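Local coordinates for DNA topoisomerase 2-associated protein PAT1 (Saccharomyces cerevisiae, PDB 5LMG) that activates mRNA decapping and represses translation in yeast, its C-terminal domain directly contacting the Dcp2 decapping enzyme and the Xrn1 exonuclease, at residues L135-L140 with D158-I163; M182-Q187 with T208-R213; K249-F254 with R301-A306. The protein carries 2 engineered substitutions. All blocks are in the same frame, centred on the assembly; numbering follows the deposited sequence.

Interaction 1 (L135-L140 with D158-I163); sequences LQIIIL and DLFQMI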
loop_
_atom_site.group_PDB
_atom_site.type_symbol
_atom_site.label_atom_id
_atom_site.label_comp_id
_atom_site.label_asym_id
_atom_site.label_seq_id
_atom_site.Cartn_x
_atom_site.Cartn_y
_atom_site.Cartn_z
ATOM N N LEU A 135 6.470 9.758 8.875
ATOM C CA LEU A 135 7.213 8.525 8.652
ATOM C C LEU A 135 8.076 8.730 7.409
ATOM O O LEU A 135 7.561 9.085 6.343
ATOM C CB LEU A 135 6.236 7.341 8.521
ATOM C CG LEU A 135 6.756 5.922 8.744
ATOM C CD1 LEU A 135 7.405 5.752 10.110
ATOM C CD2 LEU A 135 5.637 4.928 8.596
ATOM N N GLN A 136 9.404 8.625 7.586
ATOM C CA GLN A 136 10.390 8.839 6.524
ATOM C C GLN A 136 10.132 8.002 5.277
ATOM O O GLN A 136 10.286 8.519 4.170
ATOM C CB GLN A 136 11.821 8.640 7.045
ATOM C CG GLN A 136 12.860 9.546 6.369
ATOM C CD GLN A 136 12.529 11.029 6.403
ATOM O OE1 GLN A 136 12.508 11.698 5.365
ATOM N NE2 GLN A 136 12.264 11.580 7.585
ATOM N N ILE A 137 9.664 6.746 5.456
ATOM C CA ILE A 137 9.355 5.825 4.359
ATOM C C ILE A 137 8.214 6.335 3.457
ATOM O O ILE A 137 8.208 6.029 2.263
ATOM C CB ILE A 137 9.126 4.363 4.846
ATOM C CG1 ILE A 137 9.646 3.352 3.799
ATOM C CG2 ILE A 137 7.677 4.079 5.286
ATOM C CD1 ILE A 137 11.168 3.322 3.685
ATOM N N ILE A 138 7.286 7.133 4.025
ATOM C CA ILE A 138 6.180 7.747 3.286
ATOM C C ILE A 138 6.756 8.856 2.410
ATOM O O ILE A 138 6.452 8.908 1.221
ATOM C CB ILE A 138 5.072 8.244 4.262
ATOM C CG1 ILE A 138 4.374 7.048 4.977
ATOM C CG2 ILE A 138 4.081 9.204 3.579
ATOM C CD1 ILE A 138 3.449 6.092 4.112
ATOM N N ILE A 139 7.617 9.710 2.989
ATOM C CA ILE A 139 8.274 10.813 2.274
ATOM C C ILE A 139 9.141 10.254 1.121
ATOM O O ILE A 139 9.058 10.769 0.011
ATOM C CB ILE A 139 9.018 11.764 3.267
ATOM C CG1 ILE A 139 7.990 12.470 4.199
ATOM C CG2 ILE A 139 9.881 12.816 2.531
ATOM C CD1 ILE A 139 8.466 12.752 5.602
ATOM N N LEU A 140 9.868 9.140 1.356
ATOM C CA LEU A 140 10.706 8.485 0.350
ATOM C C LEU A 140 9.929 7.820 -0.773
ATOM O O LEU A 140 10.429 7.759 -1.889
ATOM C CB LEU A 140 11.658 7.450 0.998
ATOM C CG LEU A 140 12.804 8.021 1.841
ATOM C CD1 LEU A 140 13.625 6.895 2.464
ATOM C CD2 LEU A 140 13.685 8.990 1.025
ATOM N N ASP A 158 11.026 -1.174 -0.291
ATOM C CA ASP A 158 10.724 -2.601 -0.474
ATOM C C ASP A 158 10.843 -3.379 0.864
ATOM O O ASP A 158 10.014 -4.257 1.128
ATOM C CB ASP A 158 11.634 -3.231 -1.550
ATOM C CG ASP A 158 11.582 -2.593 -2.935
ATOM O OD1 ASP A 158 10.593 -1.878 -3.234
ATOM O OD2 ASP A 158 12.516 -2.829 -3.731
ATOM N N LEU A 159 11.852 -3.029 1.704
ATOM C CA LEU A 159 12.051 -3.638 3.027
ATOM C C LEU A 159 10.864 -3.338 3.953
ATOM O O LEU A 159 10.309 -4.267 4.538
ATOM C CB LEU A 159 13.379 -3.201 3.692
ATOM C CG LEU A 159 13.677 -3.850 5.065
ATOM C CD1 LEU A 159 14.114 -5.304 4.915
ATOM C CD2 LEU A 159 14.714 -3.048 5.844
ATOM N N PHE A 160 10.497 -2.042 4.097
ATOM C CA PHE A 160 9.374 -1.593 4.911
ATOM C C PHE A 160 8.090 -2.289 4.459
ATOM O O PHE A 160 7.350 -2.792 5.301
ATOM C CB PHE A 160 9.213 -0.069 4.823
ATOM C CG PHE A 160 8.308 0.508 5.883
ATOM C CD1 PHE A 160 6.924 0.454 5.745
ATOM C CD2 PHE A 160 8.834 1.113 7.016
ATOM C CE1 PHE A 160 6.083 1.000 6.722
ATOM C CE2 PHE A 160 7.993 1.653 7.997
ATOM C CZ PHE A 160 6.625 1.591 7.839
ATOM N N GLN A 161 7.874 -2.380 3.135
ATOM C CA GLN A 161 6.729 -3.043 2.516
ATOM C C GLN A 161 6.632 -4.524 2.921
ATOM O O GLN A 161 5.577 -4.960 3.384
ATOM C CB GLN A 161 6.790 -2.877 0.981
ATOM C CG GLN A 161 5.759 -3.683 0.162
ATOM C CD GLN A 161 4.357 -3.104 0.179
ATOM O OE1 GLN A 161 4.151 -1.884 0.146
ATOM N NE2 GLN A 161 3.357 -3.982 0.191
ATOM N N MET A 162 7.737 -5.273 2.768
ATOM C CA MET A 162 7.844 -6.701 3.050
ATOM C C MET A 162 7.645 -7.050 4.541
ATOM O O MET A 162 6.918 -7.994 4.851
ATOM C CB MET A 162 9.197 -7.227 2.529
ATOM C CG MET A 162 9.373 -8.716 2.661
ATOM S SD MET A 162 11.086 -9.236 2.412
ATOM C CE MET A 162 11.804 -8.802 3.976
ATOM N N ILE A 163 8.294 -6.304 5.448
ATOM C CA ILE A 163 8.251 -6.585 6.881
ATOM C C ILE A 163 7.040 -5.958 7.583
ATOM O O ILE A 163 6.230 -6.701 8.140
ATOM C CB ILE A 163 9.602 -6.209 7.555
ATOM C CG1 ILE A 163 10.714 -7.187 7.100
ATOM C CG2 ILE A 163 9.475 -6.149 9.096
ATOM C CD1 ILE A 163 12.161 -6.861 7.553
#
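Ile137 sets its CG2 methyl almost exactly over the middle of the Phe160 ring, 3.4 Å from the centroid and only 3° off the ring normal. This is a textbook CH-pi contact: the methyl carbon is nearly equidistant from all six ring carbons, so it leans to no side. The other branch of the same isoleucine serves the base of the aromatic side chain, with Ile137 CG1 lying 3.6 Å from Phe160 CB. A third hydrophobic group meets the far end of the ring, where Leu135 CD2 comes within 3.6 Å of Phe160 CZ, the two side chains coming from opposite directions and the methyl standing oblique to the ring. The first torsion of Ile137, at -146°, departs from a relaxed staggered value and places CG2 between the backbone N and the carbonyl carbon, a slightly strained setting in which both branches face the phenylalanine. Phe160 extends away from its own helix, CG lying opposite the backbone N (chi1 -166°), and the ring thereby spans the gap between two backbones whose nearest CA atoms, those of Ile137 and Phe160, are 7.4 Å apart. The contact thus joins the first turn of the short helix 136-141 to the middle of the long helix 151-174, in a mainly helical domain consistent with the TPR-like superfamily to which the sequence belongs. Leu135 is the N-cap residue of the short helix, and its carbonyl O accepts from Ile138 N at 3.0 Å, so the residue touching the ring tip also caps the start of the helix carrying Ile137. Farther out, Leu100, Ile106 of helix 103-114 and Ile202 of helix 201-216 pack on Phe160, while Lys156 and Val157 border Ile137. Beyond the first turn, Ile137 O accepts a hydrogen bond from Ser141 OG.

Interaction 2 (M182-Q187 with T208-R213); sequences MGLLLQ and TILISR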
loop_
_atom_site.group_PDB
_atom_site.type_symbol
_atom_site.label_atom_id
_atom_site.label_comp_id
_atom_site.label_asym_id
_atom_site.label_seq_id
_atom_site.Cartn_x
_atom_site.Cartn_y
_atom_site.Cartn_z
ATOM N N MET A 182 -12.105 0.739 12.979
ATOM C CA MET A 182 -12.724 2.056 12.774
ATOM C C MET A 182 -11.834 3.130 13.400
ATOM O O MET A 182 -11.552 4.136 12.747
ATOM C CB MET A 182 -14.166 2.116 13.313
ATOM C CG MET A 182 -15.167 1.240 12.542
ATOM S SD MET A 182 -15.257 1.566 10.758
ATOM C CE MET A 182 -14.714 0.016 10.127
ATOM N N GLY A 183 -11.309 2.836 14.597
ATOM C CA GLY A 183 -10.371 3.695 15.312
ATOM C C GLY A 183 -9.132 4.030 14.489
ATOM O O GLY A 183 -8.744 5.199 14.412
ATOM N N LEU A 184 -8.533 3.020 13.821
ATOM C CA LEU A 184 -7.328 3.203 12.993
ATOM C C LEU A 184 -7.597 4.036 11.744
ATOM O O LEU A 184 -6.765 4.861 11.371
ATOM C CB LEU A 184 -6.658 1.855 12.631
ATOM C CG LEU A 184 -6.131 0.988 13.793
ATOM C CD1 LEU A 184 -5.624 -0.341 13.276
ATOM C CD2 LEU A 184 -5.012 1.689 14.562
ATOM N N LEU A 185 -8.769 3.850 11.122
ATOM C CA LEU A 185 -9.191 4.606 9.938
ATOM C C LEU A 185 -9.350 6.090 10.274
ATOM O O LEU A 185 -8.881 6.948 9.516
ATOM C CB LEU A 185 -10.516 4.048 9.401
ATOM C CG LEU A 185 -10.400 2.865 8.448
ATOM C CD1 LEU A 185 -11.669 2.026 8.480
ATOM C CD2 LEU A 185 -10.081 3.323 7.036
ATOM N N LEU A 186 -9.988 6.379 11.424
ATOM C CA LEU A 186 -10.195 7.735 11.929
ATOM C C LEU A 186 -8.862 8.379 12.265
ATOM O O LEU A 186 -8.681 9.551 11.949
ATOM C CB LEU A 186 -11.135 7.752 13.148
ATOM C CG LEU A 186 -12.631 7.600 12.854
ATOM C CD1 LEU A 186 -13.425 7.421 14.149
ATOM C CD2 LEU A 186 -13.163 8.782 12.051
ATOM N N GLN A 187 -7.905 7.605 12.839
ATOM C CA GLN A 187 -6.546 8.085 13.144
ATOM C C GLN A 187 -5.859 8.564 11.853
ATOM O O GLN A 187 -5.253 9.631 11.842
ATOM C CB GLN A 187 -5.687 6.982 13.807
ATOM C CG GLN A 187 -5.984 6.722 15.287
ATOM C CD GLN A 187 -5.518 7.811 16.228
ATOM O OE1 GLN A 187 -4.448 8.408 16.067
ATOM N NE2 GLN A 187 -6.297 8.051 17.274
ATOM N N THR A 208 -5.429 0.511 1.630
ATOM C CA THR A 208 -6.055 -0.690 1.047
ATOM C C THR A 208 -6.275 -1.781 2.104
ATOM O O THR A 208 -7.358 -2.375 2.133
ATOM C CB THR A 208 -5.260 -1.210 -0.149
ATOM O OG1 THR A 208 -5.007 -0.131 -1.031
ATOM C CG2 THR A 208 -5.977 -2.357 -0.897
ATOM N N ILE A 209 -5.251 -2.033 2.959
ATOM C CA ILE A 209 -5.314 -2.997 4.064
ATOM C C ILE A 209 -6.478 -2.635 5.021
ATOM O O ILE A 209 -7.283 -3.502 5.313
ATOM C CB ILE A 209 -3.957 -3.091 4.819
ATOM C CG1 ILE A 209 -2.903 -3.841 3.981
ATOM C CG2 ILE A 209 -4.131 -3.738 6.210
ATOM C CD1 ILE A 209 -1.502 -3.447 4.305
ATOM N N LEU A 210 -6.556 -1.360 5.493
ATOM C CA LEU A 210 -7.627 -0.899 6.388
ATOM C C LEU A 210 -9.009 -1.033 5.756
ATOM O O LEU A 210 -9.901 -1.556 6.415
ATOM C CB LEU A 210 -7.417 0.549 6.905
ATOM C CG LEU A 210 -6.196 0.851 7.784
ATOM C CD1 LEU A 210 -6.212 2.310 8.213
ATOM C CD2 LEU A 210 -6.157 -0.038 9.038
ATOM N N ILE A 211 -9.183 -0.583 4.484
ATOM C CA ILE A 211 -10.470 -0.659 3.753
ATOM C C ILE A 211 -10.913 -2.116 3.585
ATOM O O ILE A 211 -12.080 -2.423 3.861
ATOM C CB ILE A 211 -10.443 0.069 2.375
ATOM C CG1 ILE A 211 -10.246 1.587 2.506
ATOM C CG2 ILE A 211 -11.698 -0.256 1.533
ATOM C CD1 ILE A 211 -9.916 2.251 1.098
ATOM N N SER A 212 -9.991 -2.994 3.094
ATOM C CA SER A 212 -10.242 -4.427 2.883
ATOM C C SER A 212 -10.639 -5.148 4.181
ATOM O O SER A 212 -11.575 -5.949 4.162
ATOM C CB SER A 212 -9.043 -5.103 2.233
ATOM O OG SER A 212 -8.781 -4.498 0.979
ATOM N N ARG A 213 -9.970 -4.820 5.305
ATOM C CA ARG A 213 -10.278 -5.397 6.617
ATOM C C ARG A 213 -11.651 -4.942 7.137
ATOM O O ARG A 213 -12.437 -5.784 7.570
ATOM C CB ARG A 213 -9.149 -5.131 7.635
ATOM C CG ARG A 213 -9.279 -5.875 8.991
ATOM C CD ARG A 213 -9.609 -7.376 8.936
ATOM N NE ARG A 213 -8.767 -8.121 7.995
ATOM C CZ ARG A 213 -9.007 -9.368 7.597
ATOM N NH1 ARG A 213 -10.061 -10.030 8.061
ATOM N NH2 ARG A 213 -8.196 -9.962 6.732
#
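Leu185 and Leu210 mark the closest approach of two helices running in broadly opposing directions, their CA atoms 6.7 Å apart. Such proximity suits branched side chains that interdigitate, and these two slide past each other in opposite directions instead of meeting end on. Leu185 reaches along Leu210 with one branch, its CD2 settling 3.8 Å from Leu210 CB. Leu210 leaves its helix toward the partner, travelling the other way, and its CD1 comes down between neighbouring residues, 4.1 Å from Leu185 CA and equally far from Leu184 O. The second methyl turns aside to Leu184, with Leu210 CD2 lying 4.1 Å from Leu184 CB. An extended side chain makes this fork possible: CG of Leu210 lies opposite the carbonyl carbon (chi1 -63°), and one methyl continues the chain outward at chi2 -178°. One leucine therefore touches backbone and side-chain atoms of two successive residues. In the fold, leucine side chains fasten helix 178-191 to helix 201-216, with no hydrogen bond across the joint; the two helices pack side by side, consistent with the helical-repeat character of the TPR clan to which the family is assigned. Around this pair, Phe129 of helix 118-130 packs on Leu210, Leu125 and Leu172 touch Leu184, and Trp235 of helix 234-246 borders Leu185, so three further helices close over the joint. On helix 201-216, Ser212 folds its hydroxyl back on the preceding turn, where Ser212 OG donates to Thr208 O at 2.8 Å. That donor stands 37° out of the carbonyl plane, whereas Ser212 N, at 2.9 Å, reaches the same Thr208 O from the other face. Thr208 O thus takes two donors; on this side Ser283 of helix 275-286 touches Thr208, Ile211 and Ser212.

Interaction 3 (K249-F254 with R301-A306); sequences KIQLIF and RDEIFA. With EDO (1,2-ethanediol), chain H; EDO (1,2-ethanediol), chain F.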
loop_
_atom_site.group_PDB
_atom_site.type_symbol
_atom_site.label_atom_id
_atom_site.label_comp_id
_atom_site.label_asym_id
_atom_site.label_seq_id
_atom_site.Cartn_x
_atom_site.Cartn_y
_atom_site.Cartn_z
ATOM N N LYS A 249 -9.337 14.170 -6.383
ATOM C CA LYS A 249 -7.896 13.895 -6.313
ATOM C C LYS A 249 -7.532 12.406 -6.562
ATOM O O LYS A 249 -6.360 12.050 -6.437
ATOM C CB LYS A 249 -7.330 14.374 -4.954
ATOM C CG LYS A 249 -7.420 15.891 -4.742
ATOM C CD LYS A 249 -7.326 16.303 -3.274
ATOM C CE LYS A 249 -8.656 16.260 -2.553
ATOM N NZ LYS A 249 -8.556 16.791 -1.167
ATOM N N ILE A 250 -8.528 11.549 -6.925
ATOM C CA ILE A 250 -8.359 10.103 -7.165
ATOM C C ILE A 250 -7.275 9.800 -8.241
ATOM O O ILE A 250 -6.487 8.870 -8.054
ATOM C CB ILE A 250 -9.715 9.379 -7.455
ATOM C CG1 ILE A 250 -10.658 9.468 -6.223
ATOM C CG2 ILE A 250 -9.506 7.898 -7.847
ATOM C CD1 ILE A 250 -12.207 9.210 -6.516
ATOM N N GLN A 251 -7.212 10.595 -9.325
ATOM C CA GLN A 251 -6.222 10.432 -10.400
ATOM C C GLN A 251 -4.752 10.572 -9.899
ATOM O O GLN A 251 -3.851 9.939 -10.465
ATOM C CB GLN A 251 -6.544 11.391 -11.573
ATOM C CG GLN A 251 -5.372 11.801 -12.484
ATOM C CD GLN A 251 -4.900 10.701 -13.409
ATOM O OE1 GLN A 251 -5.661 10.169 -14.229
ATOM N NE2 GLN A 251 -3.610 10.390 -13.348
ATOM N N LEU A 252 -4.535 11.339 -8.803
ATOM C CA LEU A 252 -3.199 11.578 -8.225
ATOM C C LEU A 252 -2.525 10.314 -7.645
ATOM O O LEU A 252 -1.337 10.342 -7.325
ATOM C CB LEU A 252 -3.231 12.714 -7.189
ATOM C CG LEU A 252 -3.748 14.087 -7.661
ATOM C CD1 LEU A 252 -3.690 15.095 -6.519
ATOM C CD2 LEU A 252 -2.954 14.619 -8.873
ATOM N N ILE A 253 -3.267 9.204 -7.539
ATOM C CA ILE A 253 -2.724 7.925 -7.085
ATOM C C ILE A 253 -1.814 7.302 -8.182
ATOM O O ILE A 253 -0.973 6.465 -7.861
ATOM C CB ILE A 253 -3.820 6.954 -6.563
ATOM C CG1 ILE A 253 -4.649 6.336 -7.717
ATOM C CG2 ILE A 253 -4.716 7.616 -5.489
ATOM C CD1 ILE A 253 -5.700 5.311 -7.280
ATOM N N PHE A 254 -1.986 7.724 -9.463
ATOM C CA PHE A 254 -1.178 7.260 -10.605
ATOM C C PHE A 254 0.024 8.219 -10.745
ATOM O O PHE A 254 -0.188 9.398 -11.031
ATOM C CB PHE A 254 -2.016 7.220 -11.900
ATOM C CG PHE A 254 -3.099 6.167 -11.927
ATOM C CD1 PHE A 254 -4.353 6.419 -11.378
ATOM C CD2 PHE A 254 -2.866 4.919 -12.504
ATOM C CE1 PHE A 254 -5.357 5.438 -11.400
ATOM C CE2 PHE A 254 -3.871 3.944 -12.539
ATOM C CZ PHE A 254 -5.118 4.215 -11.998
ATOM N N ARG A 301 -11.220 7.208 -15.577
ATOM C CA ARG A 301 -11.588 6.835 -16.952
ATOM C C ARG A 301 -10.405 6.884 -17.919
ATOM O O ARG A 301 -10.219 5.938 -18.685
ATOM C CB ARG A 301 -12.763 7.687 -17.471
ATOM C CG ARG A 301 -13.126 7.428 -18.945
ATOM C CD ARG A 301 -14.362 8.183 -19.440
ATOM N NE ARG A 301 -14.237 9.617 -19.197
ATOM C CZ ARG A 301 -14.875 10.269 -18.231
ATOM N NH1 ARG A 301 -15.756 9.637 -17.462
ATOM N NH2 ARG A 301 -14.654 11.560 -18.040
ATOM N N ASP A 302 -9.611 7.974 -17.880
ATOM C CA ASP A 302 -8.439 8.116 -18.753
ATOM C C ASP A 302 -7.351 7.065 -18.441
ATOM O O ASP A 302 -6.665 6.602 -19.350
ATOM C CB ASP A 302 -7.901 9.553 -18.731
ATOM C CG ASP A 302 -8.883 10.608 -19.241
ATOM O OD1 ASP A 302 -9.722 10.276 -20.122
ATOM O OD2 ASP A 302 -8.812 11.766 -18.762
ATOM N N GLU A 303 -7.255 6.637 -17.171
ATOM C CA GLU A 303 -6.309 5.602 -16.742
ATOM C C GLU A 303 -6.766 4.215 -17.195
ATOM O O GLU A 303 -5.921 3.410 -17.587
ATOM C CB GLU A 303 -6.065 5.661 -15.235
ATOM C CG GLU A 303 -5.288 6.898 -14.791
ATOM C CD GLU A 303 -3.862 7.103 -15.289
ATOM O OE1 GLU A 303 -3.356 8.240 -15.143
ATOM O OE2 GLU A 303 -3.247 6.149 -15.822
ATOM N N ILE A 304 -8.110 3.984 -17.238
ATOM C CA ILE A 304 -8.717 2.745 -17.733
ATOM C C ILE A 304 -8.375 2.607 -19.241
ATOM O O ILE A 304 -7.899 1.549 -19.660
ATOM C CB ILE A 304 -10.258 2.696 -17.457
ATOM C CG1 ILE A 304 -10.553 2.545 -15.937
ATOM C CG2 ILE A 304 -10.941 1.579 -18.269
ATOM C CD1 ILE A 304 -11.982 2.856 -15.510
ATOM N N PHE A 305 -8.596 3.690 -20.022
ATOM C CA PHE A 305 -8.308 3.716 -21.462
ATOM C C PHE A 305 -6.797 3.574 -21.780
ATOM O O PHE A 305 -6.454 2.837 -22.707
ATOM C CB PHE A 305 -8.935 4.943 -22.147
ATOM C CG PHE A 305 -10.447 5.031 -22.084
ATOM C CD1 PHE A 305 -11.228 3.884 -21.945
ATOM C CD2 PHE A 305 -11.091 6.258 -22.176
ATOM C CE1 PHE A 305 -12.624 3.969 -21.863
ATOM C CE2 PHE A 305 -12.487 6.337 -22.137
ATOM C CZ PHE A 305 -13.242 5.194 -21.968
ATOM N N ALA A 306 -5.910 4.229 -20.994
ATOM C CA ALA A 306 -4.455 4.125 -21.158
ATOM C C ALA A 306 -3.994 2.664 -20.975
ATOM O O ALA A 306 -3.187 2.192 -21.774
ATOM C CB ALA A 306 -3.739 5.030 -20.165
HETATM C C1 EDO H . 0.183 5.981 -16.019
HETATM O O1 EDO H . -0.732 4.938 -15.712
HETATM C C2 EDO H . 0.344 6.897 -14.783
HETATM O O2 EDO H . 1.040 6.236 -13.721
HETATM C C1 EDO F . -7.622 10.670 -23.352
HETATM O O1 EDO F . -8.457 9.765 -22.636
HETATM C C2 EDO F . -6.430 11.111 -22.480
HETATM O O2 EDO F . -6.895 12.002 -21.483
HETATM O O HOH W 1 -8.197 9.537 -15.413
#
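The Phe254 ring carries the aliphatic part of Glu303 on one face, with Glu303 CG 3.5 Å from the ring centroid in a CH-pi contact, and meets the carbonyl of Gln251, three residues back, whose O lies in plane at the edge. The carboxylate of Glu303 continues the stack, its plane only 5° from that of the ring, and Trp278 adds an edge-to-face contact with Phe254. Glu303 is bent at its second torsion (-63°), which folds the acid back over the aromatic. There Gln251 crosses it at about a right angle, and Gln251 NE2 donates to Glu303 OE1 at 2.8 Å, the N-H...O angle 153° and the acceptor close to the amide plane. The bond enters on the anti side of the carboxylate. This joint fastens the 3-10 turn 250-253, between helices 234-246 and 257-267, to helix 290-322 where that helix is kinked, Asp302 N and Glu303 N lacking bonds to the preceding turn. A water beside Gln251 OE1 also makes a weak bond to Asp302 N. A leucine in place of Phe254 would probably deprive Glu303 of the flat surface beneath its carboxylate and let that group turn, weakening its hold on Gln251. From the same helical turn, Ile304 and Phe305 pack on the bound Dcp2 peptide, and Arg301 makes a weak hydrogen bond to its backbone.

Following the chain from the N terminus, interaction 1 closes first, returning helix 151-174 to the short helix 136-141 across 17 intervening residues. Helix 178-191 comes next, and interaction 2 pairs it with helix 201-216 across a similar span of 20. Interaction 3 closes a longer excursion, bringing helix 290-322 back to the turn after helix 234-246. None of the three loops nests within or crosses another; they follow in series, their centres about 18 to 24 Å apart, without direct touch. Helix 201-216 links the first two, since its Ile202 packs on Phe160 of interaction 1. Helix 275-286 connects the last two, touching both 208-213 and 249-254.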